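Local structure of GCN5-related N-acetyltransferase (Kribbella flavida, 4MY0) at residues S337-A349 / L357-P370. The protein probably transfers the acetyl group of acetyl-CoA to amino groups, perhaps those of aminoglycosides, as a member of the GCN5-related N-acetyltransferase family. Numbering follows the deposited sequence.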
ATOM      1  N   SER C 337     -39.392  -1.875  47.961  1.00 40.87           N
ATOM      2  CA  SER C 337     -38.018  -1.794  48.473  1.00 40.09           C
ATOM      3  C   SER C 337     -37.257  -3.124  48.476  1.00 39.80           C
ATOM      4  O   SER C 337     -36.131  -3.189  48.968  1.00 40.69           O
ATOM      5  CB  SER C 337     -38.004  -1.180  49.875  1.00 40.77           C
ATOM      6  OG  SER C 337     -38.789  -1.942  50.777  1.00 44.66           O
ATOM      7  N   GLY C 338     -37.867  -4.176  47.931  1.00 39.37           N
ATOM      8  CA  GLY C 338     -37.204  -5.470  47.819  1.00 40.34           C
ATOM      9  C   GLY C 338     -36.126  -5.483  46.742  1.00 43.34           C
ATOM     10  O   GLY C 338     -35.797  -4.441  46.170  1.00 40.70           O
ATOM     11  N   ASP C 339     -35.573  -6.661  46.465  1.00 46.39           N
ATOM     12  CA  ASP C 339     -34.513  -6.789  45.461  1.00 48.33           C
ATOM     13  C   ASP C 339     -34.946  -6.213  44.114  1.00 44.06           C
ATOM     14  O   ASP C 339     -36.078  -6.422  43.662  1.00 44.01           O
ATOM     15  CB  ASP C 339     -34.056  -8.249  45.308  1.00 54.34           C
ATOM     16  CG  ASP C 339     -32.881  -8.407  44.328  1.00 61.50           C
ATOM     17  OD1 ASP C 339     -32.045  -7.476  44.209  1.00 57.58           O
ATOM     18  OD2 ASP C 339     -32.793  -9.476  43.682  1.00 67.60           O
ATOM     19  N   VAL C 340     -34.046  -5.476  43.477  1.00 36.40           N
ATOM     20  CA  VAL C 340     -34.409  -4.770  42.260  1.00 33.66           C
ATOM     21  C   VAL C 340     -33.200  -4.635  41.354  1.00 34.90           C
ATOM     22  O   VAL C 340     -32.069  -4.480  41.835  1.00 35.63           O
ATOM     23  CB  VAL C 340     -35.020  -3.371  42.586  1.00 30.07           C
ATOM     24  CG1 VAL C 340     -34.022  -2.511  43.356  1.00 29.72           C
ATOM     25  CG2 VAL C 340     -35.506  -2.650  41.311  1.00 32.58           C
ATOM     26  N   LEU C 341     -33.435  -4.721  40.047  1.00 31.80           N
ATOM     27  CA  LEU C 341     -32.398  -4.411  39.079  1.00 36.54           C
ATOM     28  C   LEU C 341     -31.972  -2.949  39.268  1.00 36.51           C
ATOM     29  O   LEU C 341     -32.808  -2.035  39.211  1.00 38.10           O
ATOM     30  CB  LEU C 341     -32.915  -4.629  37.658  1.00 38.30           C
ATOM     31  CG  LEU C 341     -31.881  -4.338  36.566  1.00 41.23           C
ATOM     32  CD1 LEU C 341     -31.096  -5.590  36.305  1.00 37.96           C
ATOM     33  CD2 LEU C 341     -32.528  -3.833  35.297  1.00 43.88           C
ATOM     34  N   GLN C 342     -30.677  -2.738  39.478  0.54 32.04           N
ATOM     35  CA  GLN C 342     -30.127  -1.399  39.686  0.54 31.57           C
ATOM     36  C   GLN C 342     -29.260  -0.998  38.496  0.54 30.56           C
ATOM     37  O   GLN C 342     -28.450  -1.794  38.019  0.54 29.39           O
ATOM     38  CB  GLN C 342     -29.301  -1.379  40.974  0.54 32.58           C
ATOM     39  CG  GLN C 342     -30.089  -1.830  42.198  0.54 35.46           C
ATOM     40  CD  GLN C 342     -29.268  -2.659  43.167  0.54 40.06           C
ATOM     41  OE1 GLN C 342     -28.074  -2.435  43.340  0.54 42.09           O
ATOM     42  NE2 GLN C 342     -29.912  -3.624  43.805  0.54 29.77           N
ATOM     43  N   LEU C 343     -29.443   0.226  38.005  1.00 31.64           N
ATOM     44  CA  LEU C 343     -28.642   0.733  36.882  1.00 32.31           C
ATOM     45  C   LEU C 343     -28.329   2.213  36.994  1.00 30.73           C
ATOM     46  O   LEU C 343     -29.091   2.977  37.588  1.00 29.00           O
ATOM     47  CB  LEU C 343     -29.312   0.490  35.528  1.00 35.86           C
ATOM     48  CG  LEU C 343     -30.728  -0.032  35.332  1.00 39.96           C
ATOM     49  CD1 LEU C 343     -31.762   0.910  35.898  1.00 39.95           C
ATOM     50  CD2 LEU C 343     -30.962  -0.247  33.841  1.00 35.91           C
ATOM     51  N   GLY C 344     -27.203   2.609  36.412  1.00 23.35           N
ATOM     52  CA  GLY C 344     -26.859   4.015  36.297  1.00 24.25           C
ATOM     53  C   GLY C 344     -27.348   4.502  34.949  1.00 24.61           C
ATOM     54  O   GLY C 344     -28.073   3.776  34.261  1.00 23.13           O
ATOM     55  N   SER C 345     -26.937   5.706  34.554  1.00 22.88           N
ATOM     56  CA  SER C 345     -27.331   6.262  33.260  1.00 23.33           C
ATOM     57  C   SER C 345     -26.849   5.437  32.055  1.00 23.77           C
ATOM     58  O   SER C 345     -27.602   5.239  31.088  1.00 23.60           O
ATOM     59  CB  SER C 345     -26.848   7.711  33.132  1.00 25.35           C
ATOM     60  OG  SER C 345     -27.107   8.222  31.834  1.00 28.06           O
ATOM     61  N   ARG C 346     -25.605   4.966  32.102  1.00 24.31           N
ATOM     62  CA  ARG C 346     -25.068   4.147  31.017  1.00 23.52           C
ATOM     63  C   ARG C 346     -25.901   2.865  30.802  1.00 24.70           C
ATOM     64  O   ARG C 346     -26.272   2.532  29.672  1.00 20.54           O
ATOM     65  CB  ARG C 346     -23.600   3.797  31.294  1.00 22.45           C
ATOM     66  CG  ARG C 346     -22.649   5.010  31.369  1.00 21.25           C
ATOM     67  CD  ARG C 346     -21.266   4.596  31.829  1.00 24.60           C
ATOM     68  NE  ARG C 346     -20.696   3.553  30.964  1.00 25.53           N
ATOM     69  CZ  ARG C 346     -19.613   2.833  31.266  1.00 29.62           C
ATOM     70  NH1 ARG C 346     -19.183   1.909  30.414  1.00 26.31           N
ATOM     71  NH2 ARG C 346     -18.954   3.032  32.420  1.00 22.98           N
ATOM     72  N   GLY C 347     -26.212   2.159  31.888  1.00 24.24           N
ATOM     73  CA  GLY C 347     -26.970   0.919  31.788  1.00 25.33           C
ATOM     74  C   GLY C 347     -28.398   1.174  31.330  1.00 28.45           C
ATOM     75  O   GLY C 347     -28.964   0.423  30.519  1.00 21.56           O
ATOM     76  N   LEU C 348     -28.985   2.244  31.853  1.00 26.87           N
ATOM     77  CA  LEU C 348     -30.324   2.664  31.446  1.00 26.49           C
ATOM     78  C   LEU C 348     -30.390   2.902  29.927  1.00 23.39           C
ATOM     79  O   LEU C 348     -31.258   2.358  29.224  1.00 23.01           O
ATOM     80  CB  LEU C 348     -30.691   3.946  32.197  1.00 26.10           C
ATOM     81  CG  LEU C 348     -32.069   4.511  31.898  1.00 28.12           C
ATOM     82  CD1 LEU C 348     -33.120   3.491  32.289  1.00 22.38           C
ATOM     83  CD2 LEU C 348     -32.265   5.847  32.624  1.00 23.99           C
ATOM     84  N   ALA C 349     -29.467   3.712  29.423  1.00 21.63           N
ATOM     85  CA  ALA C 349     -29.402   3.992  27.985  1.00 24.91           C
ATOM     86  C   ALA C 349     -29.188   2.716  27.156  1.00 26.41           C
ATOM     87  O   ALA C 349     -29.852   2.510  26.140  1.00 26.16           O
ATOM     88  CB  ALA C 349     -28.307   5.010  27.692  1.00 19.67           C
ATOM     89  N   LEU C 357     -29.339  -8.071  28.643  1.00 32.28           N
ATOM     90  CA  LEU C 357     -29.043  -7.915  30.060  1.00 35.61           C
ATOM     91  C   LEU C 357     -27.772  -8.667  30.445  1.00 36.56           C
ATOM     92  O   LEU C 357     -26.997  -8.196  31.282  1.00 36.77           O
ATOM     93  CB  LEU C 357     -30.219  -8.381  30.926  1.00 41.29           C
ATOM     94  CG  LEU C 357     -31.155  -7.301  31.480  1.00 44.62           C
ATOM     95  CD1 LEU C 357     -30.449  -6.394  32.481  1.00 44.93           C
ATOM     96  CD2 LEU C 357     -31.716  -6.483  30.353  1.00 46.30           C
ATOM     97  N   ALA C 358     -27.562  -9.833  29.837  1.00 34.97           N
ATOM     98  CA  ALA C 358     -26.351 -10.608  30.087  1.00 38.41           C
ATOM     99  C   ALA C 358     -25.093  -9.753  29.883  1.00 36.06           C
ATOM    100  O   ALA C 358     -24.185  -9.755  30.719  1.00 37.43           O
ATOM    101  CB  ALA C 358     -26.313 -11.829  29.193  1.00 37.43           C
ATOM    102  N   ALA C 359     -25.049  -9.018  28.775  1.00 30.45           N
ATOM    103  CA  ALA C 359     -23.902  -8.163  28.481  1.00 27.92           C
ATOM    104  C   ALA C 359     -23.754  -7.014  29.471  1.00 29.65           C
ATOM    105  O   ALA C 359     -22.630  -6.638  29.828  1.00 26.69           O
ATOM    106  CB  ALA C 359     -23.985  -7.621  27.053  1.00 27.92           C
ATOM    107  N   LEU C 360     -24.880  -6.437  29.892  1.00 26.84           N
ATOM    108  CA  LEU C 360     -24.859  -5.315  30.828  1.00 27.50           C
ATOM    109  C   LEU C 360     -24.368  -5.741  32.209  1.00 28.31           C
ATOM    110  O   LEU C 360     -23.723  -4.964  32.925  1.00 28.20           O
ATOM    111  CB  LEU C 360     -26.251  -4.696  30.959  1.00 28.48           C
ATOM    112  CG  LEU C 360     -26.827  -4.112  29.677  1.00 30.85           C
ATOM    113  CD1 LEU C 360     -28.180  -3.511  29.952  1.00 32.09           C
ATOM    114  CD2 LEU C 360     -25.877  -3.069  29.120  1.00 30.46           C
ATOM    115  N   ARG C 361     -24.687  -6.969  32.596  1.00 25.85           N
ATOM    116  CA  ARG C 361     -24.247  -7.459  33.891  1.00 27.87           C
ATOM    117  C   ARG C 361     -22.755  -7.756  33.843  1.00 28.75           C
ATOM    118  O   ARG C 361     -22.018  -7.388  34.748  1.00 31.68           O
ATOM    119  CB  ARG C 361     -25.025  -8.707  34.293  1.00 27.86           C
ATOM    120  CG  ARG C 361     -26.466  -8.435  34.644  1.00 30.27           C
ATOM    121  CD  ARG C 361     -27.093  -9.649  35.325  1.00 32.52           C
ATOM    122  NE  ARG C 361     -28.499  -9.414  35.645  1.00 35.97           N
ATOM    123  CZ  ARG C 361     -28.926  -8.893  36.795  1.00 37.95           C
ATOM    124  NH1 ARG C 361     -30.227  -8.713  36.999  1.00 39.04           N
ATOM    125  NH2 ARG C 361     -28.054  -8.551  37.739  1.00 39.43           N
ATOM    126  N   THR C 362     -22.312  -8.408  32.772  1.00 32.25           N
ATOM    127  CA  THR C 362     -20.884  -8.679  32.596  1.00 34.82           C
ATOM    128  C   THR C 362     -20.078  -7.381  32.494  1.00 34.75           C
ATOM    129  O   THR C 362     -18.980  -7.294  33.009  1.00 37.20           O
ATOM    130  CB  THR C 362     -20.626  -9.581  31.378  1.00 35.31           C
ATOM    131  OG1 THR C 362     -21.345 -10.809  31.550  1.00 39.06           O
ATOM    132  CG2 THR C 362     -19.123  -9.898  31.228  1.00 30.27           C
ATOM    133  N   ALA C 363     -20.638  -6.358  31.858  1.00 31.06           N
ATOM    134  CA  ALA C 363     -19.958  -5.069  31.788  1.00 27.66           C
ATOM    135  C   ALA C 363     -20.044  -4.271  33.103  1.00 29.54           C
ATOM    136  O   ALA C 363     -19.417  -3.218  33.228  1.00 33.96           O
ATOM    137  CB  ALA C 363     -20.507  -4.253  30.642  1.00 25.63           C
ATOM    138  N   GLY C 364     -20.823  -4.759  34.068  1.00 30.46           N
ATOM    139  CA  GLY C 364     -20.988  -4.075  35.350  1.00 31.41           C
ATOM    140  C   GLY C 364     -21.913  -2.851  35.325  1.00 33.12           C
ATOM    141  O   GLY C 364     -21.952  -2.063  36.273  1.00 34.51           O
ATOM    142  N   LEU C 365     -22.664  -2.684  34.242  1.00 28.55           N
ATOM    143  CA  LEU C 365     -23.484  -1.481  34.062  1.00 28.20           C
ATOM    144  C   LEU C 365     -24.825  -1.642  34.747  1.00 29.73           C
ATOM    145  O   LEU C 365     -25.573  -0.682  34.944  1.00 26.44           O
ATOM    146  CB  LEU C 365     -23.697  -1.210  32.569  1.00 29.44           C
ATOM    147  CG  LEU C 365     -22.698  -0.257  31.911  1.00 28.54           C
ATOM    148  CD1 LEU C 365     -21.351  -0.316  32.584  1.00 25.61           C
ATOM    149  CD2 LEU C 365     -22.589  -0.528  30.422  1.00 29.09           C
ATOM    150  N   VAL C 366     -25.108  -2.879  35.122  1.00 34.22           N
ATOM    151  CA  VAL C 366     -26.386  -3.254  35.684  1.00 36.37           C
ATOM    152  C   VAL C 366     -26.109  -4.257  36.811  1.00 39.16           C
ATOM    153  O   VAL C 366     -25.292  -5.163  36.643  1.00 39.36           O
ATOM    154  CB  VAL C 366     -27.237  -3.883  34.570  1.00 39.41           C
ATOM    155  CG1 VAL C 366     -27.997  -5.076  35.066  1.00 41.01           C
ATOM    156  CG2 VAL C 366     -28.130  -2.834  33.916  1.00 37.10           C
ATOM    157  N   THR C 367     -26.771  -4.093  37.955  1.00 38.40           N
ATOM    158  CA  THR C 367     -26.465  -4.905  39.140  1.00 40.01           C
ATOM    159  C   THR C 367     -27.737  -5.301  39.914  1.00 39.78           C
ATOM    160  O   THR C 367     -28.728  -4.572  39.900  1.00 38.70           O
ATOM    161  CB  THR C 367     -25.443  -4.157  40.058  1.00 51.25           C
ATOM    162  OG1 THR C 367     -24.630  -5.092  40.767  1.00 57.75           O
ATOM    163  CG2 THR C 367     -26.136  -3.248  41.041  1.00 49.57           C
ATOM    164  N   GLY C 368     -27.720  -6.467  40.557  1.00 43.18           N
ATOM    165  CA  GLY C 368     -28.834  -6.914  41.382  1.00 45.26           C
ATOM    166  C   GLY C 368     -30.103  -7.348  40.656  1.00 46.30           C
ATOM    167  O   GLY C 368     -30.134  -7.468  39.425  1.00 41.89           O
ATOM    168  N   GLY C 369     -31.157  -7.605  41.430  1.00 47.42           N
ATOM    169  CA  GLY C 369     -32.453  -7.950  40.866  1.00 50.08           C
ATOM    170  C   GLY C 369     -32.584  -9.404  40.446  1.00 53.44           C
ATOM    171  O   GLY C 369     -31.583 -10.072  40.176  1.00 56.09           O
ATOM    172  N   PRO C 370     -33.830  -9.899  40.367  1.00 55.94           N
ATOM    173  CA  PRO C 370     -34.051 -11.311  40.034  1.00 56.88           C
ATOM    174  C   PRO C 370     -33.843 -11.617  38.550  1.00 57.62           C
ATOM    175  O   PRO C 370     -34.190 -10.814  37.683  1.00 58.40           O
ATOM    176  CB  PRO C 370     -35.515 -11.536  40.427  1.00 54.47           C
ATOM    177  CG  PRO C 370     -36.160 -10.193  40.254  1.00 55.19           C
ATOM    178  CD  PRO C 370     -35.093  -9.164  40.579  1.00 55.30           C
TER
HETATM  179  O   HOH W   1     -25.134   1.943  34.597  1.00 26.32           O
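Gln342 and Thr367 form an antiparallel hydrogen-bonded pair at one edge of the mixed sheet in the sterol carrier protein domain, where the short strand 366-367 lies outermost within this chain. Gln342 N donates to Thr367 O at 2.7 Å, and Thr367 N returns a bond to Gln342 O. On the sheet face that carries Val366, opposite the side chains of Gln342 and Thr367, Leu341 CD1 is pressed tightly on Val366 CG1 at 3.4 Å; the same CD1 touches Leu357 CD1 and Arg361 NH1, while Leu377 of helix 371-380 also packs on Leu341. Arg361 reaches out of its helix with an extended chain and grips Gly368 O end-on, NH1 at 2.7 Å and NH2 at 2.9 Å; Gly368 O lies in the guanidinium plane and takes both bonds. Arg361 NE is salt-bridged to Asp374. A leucine here, lacking both donors, would probably leave Gly368 O without its paired grip and Asp374 without a charged mate, so that Gly368 is held less firmly. Beyond Gly368, Gly369 N bonds Asp339 OD1 on its syn side, 31° out of the carboxylate plane. At the other end, Arg346 crosses Leu365 at about a right angle: its CB lies by Leu365 CG at 4.2 Å, the chain bends at chi3 (56°) between CG and NE, and CZ and NH1 then meet Leu365 CD1, each at 3.8 Å, with NH2 slightly farther off. That methyl sits over the centre of one face of the guanidinium, whose NH1 is salt-bridged to Glu135. Nearby a water accepts from Gly344 N and Gly347 N at the start of helix 345-352 and donates to Leu365 O at 2.7 Å.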